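Prepilin-like protein (PDB 6QVF) is a type IV pilin-like protein associated with natural competence that probably binds DNA, apparently as a receptor at the tip of a pilus. Local coordinates at residues D62-C67 with G116-V121; K15-Q20 with E95-I100; R24-V29 with L134-T139. All coordinates share one frame; numbering follows the deposited sequence.

Contact 1 of 3, residues D62-C67 with G116-V121; sequences DYYFSC and GVVTVV
Tyr64 lies with the edge of its ring against the backbone of Val117 and, nearer the helix, against the side chain of Val118. Its CG stands anti to the backbone N (chi1 -179°), which carries the ring out of helix 59-66 along the start of strand 117-125. Val117 O lies close to the ring plane, 3.2 Å from Tyr64 CE1, a contact of a weakly positive C-H edge with a carbonyl oxygen. At the root of the side chain, Tyr64 CB packs on Val118 CG2 at 3.8 Å. This strand belongs to the four-stranded antiparallel sheet that, with the long N-terminal helix 2-30, makes up the pilin fold, and the short helix 59-66 covers part of that sheet. A beta-branched valine suits the spot, since its CG2, anti to the carbonyl carbon, extends toward the helix from an extended strand. Tyrosine adds a polar tip to a buried wall: its OH hydrogen-bonds with Arg162 N, and weakly with Glu109 O and Gly114 O. While the CD1 and CE1 edge of Tyr64 meets the strand, its CD2 sits 3.6 Å above the centre of the Phe65 ring.

Contact 2 of 3, residues K15-Q20 with E95-I100; sequences KAAAVQ and ETIFGI
This is a small apolar helix-on-hairpin contact, in which Ala17 of the long N-terminal helix 2-30 meets Ile97 and Ile100 at the tip of the hairpin joining strands 92-97 and 100-108. The two isoleucines flank a type I' turn, closed by hydrogen bonds in both directions between their backbones, and both send their CB toward the helix. Ala17 CB is 3.8 Å from Ile97 CB and 4.2 Å from Ile100 CG2. Alanine suits this position because a lone methyl lets the helix come close: the CA atoms of Ala17 and Ile97 are 5.7 Å apart. One turn further on, the side chains of Gln20 and Ile97 reach toward each other from opposite directions. The extended chain of the glutamine (chi1 -177°) gives it the length to lay its amide against the isoleucine branches: Gln20 OE1 lies 3.5 Å from Ile97 CD1 and Gln20 NE2 3.7 Å from Ile97 CG2. These are van der Waals contacts; the polar need of OE1 is met by a hydrogen bond from Arg24 NH1. Beyond the hairpin tip, Val102 of strand 100-108 also touches Ala17 and Ile97, while the next helix residue, Ala18, packs on Val122 and Ala124 of strand 117-125 and Leu134 of strand 131-139.

Contact 3 of 3, residues R24-V29 with L134-T139; sequences RRSAEV and LGRRVT
The guanidinium of Arg136 is the flat group here, and Ser26 CB meets it obliquely, 3.7 Å from Arg136 NH1. Most of the contact is made by the aliphatic part of the arginine. A trans first torsion (chi1 179°) and a chain extended as far as NE draw its CB, CG and CD past the serine hydroxyl in turn; Ser26 OG is 3.8 Å from Arg136 CB and 3.6 Å from Arg136 CD. A small serine suits the helix face beside so long a neighbour. Its OG, anti to the carbonyl carbon (chi1 -62°), hydrogen-bonds to Leu22 O one turn back, which satisfies the buried hydroxyl within the helix. One turn onward, the Val29 and Val138 side chains run alongside one another, pointing opposite ways, and meet at their CG1 methyls, 4.1 Å apart. Together the two pairs seat helix 2-30 on strand 131-139, the helix-on-sheet packing of the pilin fold. That strand lies at the edge of its own chain's sheet, but residues 134-137 continue it by an antiparallel ladder with a strand of the second subunit, whose Thr133 packs on Arg136. No hydrogen bond or salt bridge joins the helix segment to the strand segment, so their attachment rests on van der Waals packing, with the arginine stem serving as an apolar surface that ends in a guanidinium beside Ser26.

Overall arrangement
Contacts 2 and 3 both use helix 2-30, and all three contacts reach the same four-stranded sheet. Contacts 1 and 3 are buried near the middle of the chain and occupy neighbouring strands, tied by probable hydrogen bonds between Val118 N and Val138 O and between Arg136 N and Val120 O. Contact 2, only partly buried, lies further out at a hairpin tip. None has a hydrogen bond between its own segments, yet their chemistry differs: an aromatic edge on backbone in contact 1, methyls and a glutamine amide on isoleucine in contact 2, an arginine stem on serine and a valine pair in contact 3. Salt bridges from Glu95 to Arg24 and Arg25 link contacts 2 and 3.

Contact 1 of 3, residues D62-C67 with G116-V121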
ATOM      1  N   ASP B  62      -1.948   0.934 -20.874  1.00 16.14           N
ATOM      2  CA  ASP B  62      -3.317   0.501 -20.942  1.00 15.71           C
ATOM      3  C   ASP B  62      -3.974   0.580 -19.564  1.00 13.73           C
ATOM      4  O   ASP B  62      -5.064   1.135 -19.423  1.00 15.34           O
ATOM      5  CB  ASP B  62      -3.439  -0.897 -21.533  1.00 15.34           C
ATOM      6  CG  ASP B  62      -2.802  -0.919 -22.910  1.00 18.29           C
ATOM      7  OD1 ASP B  62      -3.454  -0.436 -23.849  1.00 19.41           O
ATOM      8  OD2 ASP B  62      -1.621  -1.335 -23.001  1.00 18.02           O
ATOM      9  N   TYR B  63      -3.301   0.060 -18.550  1.00 13.33           N
ATOM     10  CA  TYR B  63      -3.923   0.071 -17.215  1.00 14.44           C
ATOM     11  C   TYR B  63      -4.011   1.507 -16.680  1.00 15.47           C
ATOM     12  O   TYR B  63      -5.034   1.873 -16.059  1.00 15.62           O
ATOM     13  CB  TYR B  63      -3.159  -0.823 -16.239  1.00 14.56           C
ATOM     14  CG  TYR B  63      -3.468  -2.288 -16.444  1.00 15.35           C
ATOM     15  CD1 TYR B  63      -4.675  -2.816 -16.028  1.00 16.71           C
ATOM     16  CD2 TYR B  63      -2.545  -3.152 -17.019  1.00 16.54           C
ATOM     17  CE1 TYR B  63      -4.997  -4.139 -16.248  1.00 17.43           C
ATOM     18  CE2 TYR B  63      -2.844  -4.482 -17.220  1.00 18.26           C
ATOM     19  CZ  TYR B  63      -4.065  -4.982 -16.826  1.00 20.86           C
ATOM     20  OH  TYR B  63      -4.337  -6.303 -17.026  1.00 22.37           O
ATOM     21  N   TYR B  64      -2.945   2.296 -16.843  1.00 13.55           N
ATOM     22  CA  TYR B  64      -2.899   3.666 -16.328  1.00 13.34           C
ATOM     23  C   TYR B  64      -4.061   4.495 -16.889  1.00 16.57           C
ATOM     24  O   TYR B  64      -4.748   5.165 -16.118  1.00 14.25           O
ATOM     25  CB  TYR B  64      -1.563   4.344 -16.631  1.00 13.99           C
ATOM     26  CG  TYR B  64      -1.493   5.750 -16.092  1.00 13.65           C
ATOM     27  CD1 TYR B  64      -1.257   6.007 -14.757  1.00 14.25           C
ATOM     28  CD2 TYR B  64      -1.768   6.843 -16.906  1.00 17.13           C
ATOM     29  CE1 TYR B  64      -1.270   7.292 -14.237  1.00 15.18           C
ATOM     30  CE2 TYR B  64      -1.784   8.127 -16.388  1.00 17.93           C
ATOM     31  CZ  TYR B  64      -1.542   8.361 -15.056  1.00 19.88           C
ATOM     32  OH  TYR B  64      -1.635   9.632 -14.539  1.00 19.59           O
ATOM     33  N   PHE B  65      -4.280   4.450 -18.205  1.00 14.68           N
ATOM     34  CA  PHE B  65      -5.295   5.267 -18.825  1.00 14.74           C
ATOM     35  C   PHE B  65      -6.691   4.615 -18.826  1.00 16.11           C
ATOM     36  O   PHE B  65      -7.692   5.336 -19.078  1.00 17.29           O
ATOM     37  CB  PHE B  65      -4.875   5.666 -20.242  1.00 15.22           C
ATOM     38  CG  PHE B  65      -3.772   6.690 -20.233  1.00 15.61           C
ATOM     39  CD1 PHE B  65      -4.023   8.002 -19.869  1.00 15.82           C
ATOM     40  CD2 PHE B  65      -2.485   6.347 -20.614  1.00 15.57           C
ATOM     41  CE1 PHE B  65      -3.012   8.949 -19.874  1.00 16.57           C
ATOM     42  CE2 PHE B  65      -1.486   7.295 -20.603  1.00 17.12           C
ATOM     43  CZ  PHE B  65      -1.738   8.588 -20.241  1.00 18.71           C
ATOM     44  N   SER B  66      -6.810   3.312 -18.551  1.00 15.19           N
ATOM     45  CA  SER B  66      -8.112   2.651 -18.620  1.00 16.20           C
ATOM     46  C   SER B  66      -8.785   2.522 -17.262  1.00 16.83           C
ATOM     47  O   SER B  66      -9.961   2.284 -17.231  1.00 17.60           O
ATOM     48  CB  SER B  66      -8.020   1.282 -19.229  1.00 15.88           C
ATOM     49  OG  SER B  66      -7.447   1.346 -20.537  1.00 17.62           O
ATOM     50  N   CYS B  67      -8.026   2.642 -16.170  1.00 16.05           N
ATOM     51  CA  CYS B  67      -8.499   2.194 -14.870  1.00 14.86           C
ATOM     52  C   CYS B  67      -8.438   3.335 -13.871  1.00 15.93           C
ATOM     53  O   CYS B  67      -7.384   3.943 -13.717  1.00 15.99           O
ATOM     54  CB  CYS B  67      -7.641   1.055 -14.371  1.00 16.79           C
ATOM     55  SG  CYS B  67      -7.755  -0.436 -15.378  1.00 18.31           S
ATOM     56  N   GLY B 116       2.076   9.004 -14.208  1.00 19.84           N
ATOM     57  CA  GLY B 116       2.887   7.810 -14.423  1.00 20.05           C
ATOM     58  C   GLY B 116       2.983   6.871 -13.221  1.00 17.81           C
ATOM     59  O   GLY B 116       3.997   6.145 -13.059  1.00 17.68           O
ATOM     60  N   VAL B 117       1.932   6.859 -12.399  1.00 15.18           N
ATOM     61  CA  VAL B 117       1.843   5.976 -11.259  1.00 16.00           C
ATOM     62  C   VAL B 117       0.585   5.113 -11.372  1.00 14.59           C
ATOM     63  O   VAL B 117      -0.552   5.610 -11.587  1.00 14.75           O
ATOM     64  CB  VAL B 117       1.848   6.767  -9.937  1.00 16.14           C
ATOM     65  CG1 VAL B 117       1.723   5.824  -8.738  1.00 16.62           C
ATOM     66  CG2 VAL B 117       3.047   7.674  -9.832  1.00 17.79           C
ATOM     67  N   VAL B 118       0.772   3.794 -11.127  1.00 13.71           N
ATOM     68  CA  VAL B 118      -0.320   2.876 -10.993  1.00 13.84           C
ATOM     69  C   VAL B 118      -0.239   2.220  -9.619  1.00 15.62           C
ATOM     70  O   VAL B 118       0.836   1.828  -9.213  1.00 16.17           O
ATOM     71  CB  VAL B 118      -0.314   1.811 -12.102  1.00 14.62           C
ATOM     72  CG1 VAL B 118      -1.243   0.661 -11.783  1.00 14.74           C
ATOM     73  CG2 VAL B 118      -0.629   2.430 -13.462  1.00 16.16           C
ATOM     74  N   THR B 119      -1.368   2.143  -8.911  1.00 13.57           N
ATOM     75  CA  THR B 119      -1.463   1.382  -7.670  1.00 14.68           C
ATOM     76  C   THR B 119      -2.242   0.083  -7.890  1.00 13.83           C
ATOM     77  O   THR B 119      -3.226  -0.008  -8.684  1.00 14.36           O
ATOM     78  CB  THR B 119      -2.053   2.212  -6.533  1.00 16.12           C
ATOM     79  OG1 THR B 119      -3.374   2.555  -6.926  1.00 16.48           O
ATOM     80  CG2 THR B 119      -1.259   3.466  -6.244  1.00 17.57           C
ATOM     81  N   VAL B 120      -1.804  -0.937  -7.136  1.00 13.68           N
ATOM     82  CA  VAL B 120      -2.457  -2.213  -7.076  1.00 14.47           C
ATOM     83  C   VAL B 120      -2.732  -2.482  -5.588  1.00 15.44           C
ATOM     84  O   VAL B 120      -1.814  -2.442  -4.757  1.00 13.64           O
ATOM     85  CB  VAL B 120      -1.623  -3.350  -7.700  1.00 14.21           C
ATOM     86  CG1 VAL B 120      -2.404  -4.664  -7.733  1.00 16.71           C
ATOM     87  CG2 VAL B 120      -1.082  -2.957  -9.072  1.00 16.91           C
ATOM     88  N   VAL B 121      -4.004  -2.652  -5.249  1.00 13.02           N
ATOM     89  CA  VAL B 121      -4.433  -2.827  -3.869  1.00 14.73           C
ATOM     90  C   VAL B 121      -5.299  -4.058  -3.763  1.00 14.82           C
ATOM     91  O   VAL B 121      -6.231  -4.204  -4.543  1.00 14.79           O
ATOM     92  CB  VAL B 121      -5.126  -1.562  -3.353  1.00 16.79           C
ATOM     93  CG1 VAL B 121      -5.544  -1.702  -1.906  1.00 20.11           C
ATOM     94  CG2 VAL B 121      -4.204  -0.384  -3.528  1.00 20.02           C
TER

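Contact 2 of 3, residues K15-Q20 with E95-I100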
ATOM      1  N   LYS B  15      -2.987 -13.547   4.481  1.00 17.86           N
ATOM      2  CA  LYS B  15      -1.853 -12.799   3.918  1.00 18.47           C
ATOM      3  C   LYS B  15      -1.308 -13.489   2.671  1.00 19.01           C
ATOM      4  O   LYS B  15      -0.954 -12.813   1.660  1.00 17.84           O
ATOM      5  CB  LYS B  15      -0.711 -12.600   4.924  1.00 21.56           C
ATOM      6  CG  LYS B  15       0.234 -11.513   4.458  1.00 28.76           C
ATOM      7  CD  LYS B  15       1.627 -11.725   4.738  1.00 37.13           C
ATOM      8  CE  LYS B  15       1.953 -12.050   6.170  1.00 42.09           C
ATOM      9  NZ  LYS B  15       3.328 -12.610   6.211  1.00 56.98           N
ATOM     10  N   ALA B  16      -1.149 -14.807   2.726  1.00 19.78           N
ATOM     11  CA  ALA B  16      -0.616 -15.529   1.559  1.00 21.05           C
ATOM     12  C   ALA B  16      -1.535 -15.357   0.336  1.00 18.15           C
ATOM     13  O   ALA B  16      -1.043 -15.207  -0.800  1.00 19.25           O
ATOM     14  CB  ALA B  16      -0.431 -16.982   1.893  1.00 20.92           C
ATOM     15  N   ALA B  17      -2.842 -15.384   0.531  1.00 19.15           N
ATOM     16  CA  ALA B  17      -3.793 -15.212  -0.560  1.00 19.62           C
ATOM     17  C   ALA B  17      -3.663 -13.789  -1.140  1.00 18.42           C
ATOM     18  O   ALA B  17      -3.626 -13.601  -2.371  1.00 18.17           O
ATOM     19  CB  ALA B  17      -5.187 -15.443  -0.071  1.00 20.56           C
ATOM     20  N   ALA B  18      -3.565 -12.784  -0.259  1.00 17.46           N
ATOM     21  CA  ALA B  18      -3.404 -11.415  -0.722  1.00 16.20           C
ATOM     22  C   ALA B  18      -2.117 -11.287  -1.542  1.00 16.90           C
ATOM     23  O   ALA B  18      -2.133 -10.615  -2.582  1.00 16.39           O
ATOM     24  CB  ALA B  18      -3.388 -10.459   0.435  1.00 17.80           C
ATOM     25  N   VAL B  19      -1.000 -11.848  -1.056  1.00 17.45           N
ATOM     26  CA  VAL B  19       0.274 -11.710  -1.758  1.00 17.23           C
ATOM     27  C   VAL B  19       0.144 -12.264  -3.185  1.00 17.59           C
ATOM     28  O   VAL B  19       0.688 -11.676  -4.148  1.00 17.33           O
ATOM     29  CB  VAL B  19       1.416 -12.401  -0.977  1.00 19.28           C
ATOM     30  CG1 VAL B  19       2.643 -12.617  -1.850  1.00 21.18           C
ATOM     31  CG2 VAL B  19       1.790 -11.546   0.219  1.00 18.89           C
ATOM     32  N   GLN B  20      -0.463 -13.452  -3.313  1.00 18.08           N
ATOM     33  CA  GLN B  20      -0.554 -14.164  -4.597  1.00 19.07           C
ATOM     34  C   GLN B  20      -1.280 -13.272  -5.621  1.00 16.03           C
ATOM     35  O   GLN B  20      -0.864 -13.103  -6.774  1.00 18.26           O
ATOM     36  CB  GLN B  20      -1.309 -15.478  -4.369  1.00 25.07           C
ATOM     37  CG  GLN B  20      -1.404 -16.344  -5.597  1.00 33.53           C
ATOM     38  CD  GLN B  20      -2.233 -17.591  -5.382  1.00 32.22           C
ATOM     39  OE1 GLN B  20      -3.113 -17.864  -6.176  1.00 43.81           O
ATOM     40  NE2 GLN B  20      -1.950 -18.352  -4.323  1.00 38.12           N
ATOM     41  N   GLU B  95     -10.894 -12.428  -6.467  1.00 23.08           N
ATOM     42  CA  GLU B  95     -10.386 -13.775  -6.703  1.00 22.79           C
ATOM     43  C   GLU B  95     -10.578 -14.578  -5.413  1.00 25.57           C
ATOM     44  O   GLU B  95     -10.333 -14.091  -4.327  1.00 27.63           O
ATOM     45  CB  GLU B  95      -8.902 -13.778  -7.076  1.00 25.87           C
ATOM     46  CG  GLU B  95      -8.529 -13.151  -8.397  1.00 29.50           C
ATOM     47  CD  GLU B  95      -7.061 -13.359  -8.769  1.00 32.19           C
ATOM     48  OE1 GLU B  95      -6.520 -14.428  -8.434  1.00 34.35           O
ATOM     49  OE2 GLU B  95      -6.454 -12.436  -9.391  1.00 37.13           O
ATOM     50  N   THR B  96     -10.943 -15.841  -5.525  1.00 24.98           N
ATOM     51  CA  THR B  96     -11.000 -16.694  -4.318  1.00 26.54           C
ATOM     52  C   THR B  96      -9.856 -17.707  -4.358  1.00 26.45           C
ATOM     53  O   THR B  96      -9.755 -18.482  -5.290  1.00 28.79           O
ATOM     54  CB  THR B  96     -12.353 -17.396  -4.197  1.00 30.76           C
ATOM     55  OG1 THR B  96     -13.335 -16.351  -4.197  1.00 34.10           O
ATOM     56  CG2 THR B  96     -12.458 -18.250  -2.952  1.00 31.16           C
ATOM     57  N   ILE B  97      -9.019 -17.657  -3.325  1.00 26.63           N
ATOM     58  CA  ILE B  97      -7.782 -18.413  -3.151  1.00 25.65           C
ATOM     59  C   ILE B  97      -7.967 -19.292  -1.912  1.00 30.21           C
ATOM     60  O   ILE B  97      -8.088 -18.784  -0.795  1.00 30.25           O
ATOM     61  CB  ILE B  97      -6.578 -17.469  -2.953  1.00 30.03           C
ATOM     62  CG1 ILE B  97      -6.481 -16.399  -4.047  1.00 33.62           C
ATOM     63  CG2 ILE B  97      -5.276 -18.253  -2.795  1.00 34.82           C
ATOM     64  CD1 ILE B  97      -6.401 -16.925  -5.445  1.00 32.43           C
ATOM     65  N   PHE B  98      -8.076 -20.596  -2.136  1.00 33.26           N
ATOM     66  CA  PHE B  98      -8.304 -21.585  -1.047  1.00 38.07           C
ATOM     67  C   PHE B  98      -9.412 -21.098  -0.104  1.00 32.86           C
ATOM     68  O   PHE B  98      -9.248 -21.105   1.129  1.00 37.85           O
ATOM     69  CB  PHE B  98      -7.002 -21.839  -0.282  1.00 39.78           C
ATOM     70  CG  PHE B  98      -5.895 -22.403  -1.139  1.00 46.07           C
ATOM     71  CD1 PHE B  98      -6.094 -23.578  -1.853  1.00 50.68           C
ATOM     72  CD2 PHE B  98      -4.679 -21.742  -1.279  1.00 48.28           C
ATOM     73  CE1 PHE B  98      -5.083 -24.104  -2.641  1.00 56.05           C
ATOM     74  CE2 PHE B  98      -3.675 -22.271  -2.081  1.00 52.05           C
ATOM     75  CZ  PHE B  98      -3.882 -23.447  -2.766  1.00 54.72           C
ATOM     76  N   GLY B  99     -10.530 -20.680  -0.700  1.00 29.59           N
ATOM     77  CA  GLY B  99     -11.724 -20.305   0.004  1.00 31.37           C
ATOM     78  C   GLY B  99     -11.660 -18.917   0.595  1.00 31.05           C
ATOM     79  O   GLY B  99     -12.580 -18.544   1.296  1.00 30.20           O
ATOM     80  N   ILE B 100     -10.602 -18.151   0.273  1.00 27.37           N
ATOM     81  CA  ILE B 100     -10.439 -16.809   0.802  1.00 23.61           C
ATOM     82  C   ILE B 100     -10.666 -15.815  -0.329  1.00 21.34           C
ATOM     83  O   ILE B 100      -9.887 -15.757  -1.272  1.00 23.63           O
ATOM     84  CB  ILE B 100      -9.060 -16.605   1.442  1.00 22.87           C
ATOM     85  CG1 ILE B 100      -8.797 -17.594   2.576  1.00 26.13           C
ATOM     86  CG2 ILE B 100      -8.917 -15.155   1.915  1.00 22.14           C
ATOM     87  CD1 ILE B 100      -7.331 -17.740   2.908  1.00 24.99           C
TER

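Contact 3 of 3, residues R24-V29 with L134-T139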
ATOM      1  N   ARG B  24       0.171 -11.264  -8.993  1.00 16.10           N
ATOM      2  CA  ARG B  24      -0.342 -11.545 -10.338  1.00 18.71           C
ATOM      3  C   ARG B  24      -0.834 -10.250 -10.988  1.00 18.79           C
ATOM      4  O   ARG B  24      -0.530  -9.991 -12.166  1.00 17.52           O
ATOM      5  CB  ARG B  24      -1.439 -12.593 -10.324  1.00 23.67           C
ATOM      6  CG  ARG B  24      -0.859 -14.002 -10.372  1.00 30.42           C
ATOM      7  CD  ARG B  24      -1.865 -15.058 -10.762  1.00 37.14           C
ATOM      8  NE  ARG B  24      -2.971 -15.081  -9.818  1.00 36.93           N
ATOM      9  CZ  ARG B  24      -2.943 -15.734  -8.679  1.00 34.25           C
ATOM     10  NH1 ARG B  24      -1.897 -16.502  -8.388  1.00 42.72           N
ATOM     11  NH2 ARG B  24      -3.941 -15.577  -7.830  1.00 35.37           N
ATOM     12  N   ARG B  25      -1.544  -9.406 -10.226  1.00 16.50           N
ATOM     13  CA  ARG B  25      -2.061  -8.177 -10.813  1.00 16.76           C
ATOM     14  C   ARG B  25      -0.943  -7.155 -11.063  1.00 17.24           C
ATOM     15  O   ARG B  25      -0.951  -6.454 -12.086  1.00 16.01           O
ATOM     16  CB  ARG B  25      -3.190  -7.611  -9.945  1.00 16.86           C
ATOM     17  CG  ARG B  25      -4.346  -8.588  -9.832  1.00 19.35           C
ATOM     18  CD  ARG B  25      -5.013  -8.911 -11.157  1.00 20.82           C
ATOM     19  NE  ARG B  25      -5.974  -9.997 -11.105  1.00 27.32           N
ATOM     20  CZ  ARG B  25      -6.675 -10.444 -12.157  1.00 30.93           C
ATOM     21  NH1 ARG B  25      -6.519  -9.914 -13.373  1.00 28.59           N
ATOM     22  NH2 ARG B  25      -7.571 -11.410 -11.965  1.00 29.24           N
ATOM     23  N   SER B  26       0.077  -7.091 -10.198  1.00 15.39           N
ATOM     24  CA  SER B  26       1.215  -6.173 -10.423  1.00 15.34           C
ATOM     25  C   SER B  26       2.010  -6.608 -11.653  1.00 15.79           C
ATOM     26  O   SER B  26       2.469  -5.776 -12.417  1.00 16.84           O
ATOM     27  CB  SER B  26       2.149  -6.126  -9.216  1.00 16.39           C
ATOM     28  OG  SER B  26       1.454  -5.629  -8.090  1.00 17.19           O
ATOM     29  N   ALA B  27       2.159  -7.921 -11.845  1.00 15.78           N
ATOM     30  CA  ALA B  27       2.869  -8.420 -13.036  1.00 16.20           C
ATOM     31  C   ALA B  27       2.149  -8.010 -14.323  1.00 15.88           C
ATOM     32  O   ALA B  27       2.787  -7.733 -15.335  1.00 18.69           O
ATOM     33  CB  ALA B  27       3.049  -9.920 -12.975  1.00 19.67           C
ATOM     34  N   GLU B  28       0.833  -7.980 -14.310  1.00 16.25           N
ATOM     35  CA  GLU B  28       0.042  -7.523 -15.457  1.00 17.60           C
ATOM     36  C   GLU B  28       0.355  -6.067 -15.795  1.00 17.53           C
ATOM     37  O   GLU B  28       0.514  -5.717 -16.937  1.00 17.88           O
ATOM     38  CB  GLU B  28      -1.438  -7.681 -15.180  1.00 20.99           C
ATOM     39  CG  GLU B  28      -1.778  -9.147 -14.994  1.00 28.12           C
ATOM     40  CD  GLU B  28      -2.829  -9.646 -15.930  1.00 43.11           C
ATOM     41  OE1 GLU B  28      -2.486  -9.755 -17.130  1.00 55.30           O
ATOM     42  OE2 GLU B  28      -3.978  -9.892 -15.462  1.00 53.42           O
ATOM     43  N   VAL B  29       0.470  -5.216 -14.783  1.00 15.22           N
ATOM     44  CA  VAL B  29       0.768  -3.817 -14.987  1.00 15.53           C
ATOM     45  C   VAL B  29       2.160  -3.661 -15.628  1.00 14.55           C
ATOM     46  O   VAL B  29       2.361  -2.736 -16.426  1.00 16.28           O
ATOM     47  CB  VAL B  29       0.667  -3.054 -13.660  1.00 17.15           C
ATOM     48  CG1 VAL B  29       1.176  -1.630 -13.798  1.00 18.42           C
ATOM     49  CG2 VAL B  29      -0.751  -3.076 -13.142  1.00 16.54           C
ATOM     50  N   LEU B 134      -2.994  -5.226   1.307  1.00 15.34           N
ATOM     51  CA  LEU B 134      -1.671  -4.965   0.782  1.00 14.20           C
ATOM     52  C   LEU B 134      -1.774  -4.102  -0.476  1.00 15.32           C
ATOM     53  O   LEU B 134      -2.712  -4.195  -1.230  1.00 15.93           O
ATOM     54  CB  LEU B 134      -0.952  -6.259   0.418  1.00 13.38           C
ATOM     55  CG  LEU B 134      -0.823  -7.286   1.533  1.00 15.26           C
ATOM     56  CD1 LEU B 134      -0.222  -8.558   0.989  1.00 16.05           C
ATOM     57  CD2 LEU B 134       0.006  -6.767   2.688  1.00 16.41           C
ATOM     58  N   GLY B 135      -0.746  -3.307  -0.691  1.00 13.89           N
ATOM     59  CA  GLY B 135      -0.623  -2.463  -1.855  1.00 13.58           C
ATOM     60  C   GLY B 135       0.757  -2.535  -2.469  1.00 13.71           C
ATOM     61  O   GLY B 135       1.747  -2.821  -1.816  1.00 13.21           O
ATOM     62  N   ARG B 136       0.797  -2.267  -3.767  1.00 12.88           N
ATOM     63  CA  ARG B 136       2.034  -2.035  -4.449  1.00 14.06           C
ATOM     64  C   ARG B 136       1.872  -0.792  -5.321  1.00 13.75           C
ATOM     65  O   ARG B 136       0.853  -0.621  -5.979  1.00 13.96           O
ATOM     66  CB  ARG B 136       2.460  -3.253  -5.285  1.00 14.09           C
ATOM     67  CG  ARG B 136       3.763  -3.036  -6.031  1.00 14.19           C
ATOM     68  CD  ARG B 136       4.406  -4.294  -6.608  1.00 15.41           C
ATOM     69  NE  ARG B 136       5.628  -3.954  -7.332  1.00 15.96           N
ATOM     70  CZ  ARG B 136       6.242  -4.756  -8.168  1.00 19.02           C
ATOM     71  NH1 ARG B 136       5.781  -6.000  -8.306  1.00 19.17           N
ATOM     72  NH2 ARG B 136       7.243  -4.268  -8.911  1.00 19.88           N
ATOM     73  N   ARG B 137       2.900   0.039  -5.299  1.00 12.89           N
ATOM     74  CA  ARG B 137       2.977   1.271  -6.104  1.00 13.76           C
ATOM     75  C   ARG B 137       3.979   1.049  -7.234  1.00 13.53           C
ATOM     76  O   ARG B 137       5.147   0.810  -6.960  1.00 14.74           O
ATOM     77  CB  ARG B 137       3.440   2.440  -5.242  1.00 14.29           C
ATOM     78  CG  ARG B 137       3.465   3.780  -5.946  1.00 15.01           C
ATOM     79  CD  ARG B 137       3.826   4.907  -5.009  1.00 16.20           C
ATOM     80  NE  ARG B 137       3.740   6.257  -5.611  1.00 17.24           N
ATOM     81  CZ  ARG B 137       4.761   6.902  -6.147  1.00 19.65           C
ATOM     82  NH1 ARG B 137       5.955   6.333  -6.180  1.00 21.02           N
ATOM     83  NH2 ARG B 137       4.572   8.145  -6.586  1.00 23.47           N
ATOM     84  N   VAL B 138       3.499   1.166  -8.465  1.00 13.93           N
ATOM     85  CA  VAL B 138       4.296   0.931  -9.650  1.00 13.05           C
ATOM     86  C   VAL B 138       4.372   2.242 -10.428  1.00 14.98           C
ATOM     87  O   VAL B 138       3.333   2.845 -10.692  1.00 16.32           O
ATOM     88  CB  VAL B 138       3.676  -0.187 -10.516  1.00 14.55           C
ATOM     89  CG1 VAL B 138       4.553  -0.477 -11.702  1.00 17.80           C
ATOM     90  CG2 VAL B 138       3.443  -1.488  -9.735  1.00 18.34           C
ATOM     91  N   THR B 139       5.559   2.635 -10.860  1.00 15.72           N
ATOM     92  CA  THR B 139       5.704   3.795 -11.696  1.00 16.54           C
ATOM     93  C   THR B 139       6.158   3.385 -13.082  1.00 17.26           C
ATOM     94  O   THR B 139       6.623   2.269 -13.342  1.00 15.61           O
ATOM     95  CB  THR B 139       6.644   4.862 -11.136  1.00 18.53           C
ATOM     96  OG1 THR B 139       7.996   4.465 -11.382  1.00 19.82           O
ATOM     97  CG2 THR B 139       6.441   5.092  -9.654  1.00 19.10           C
TER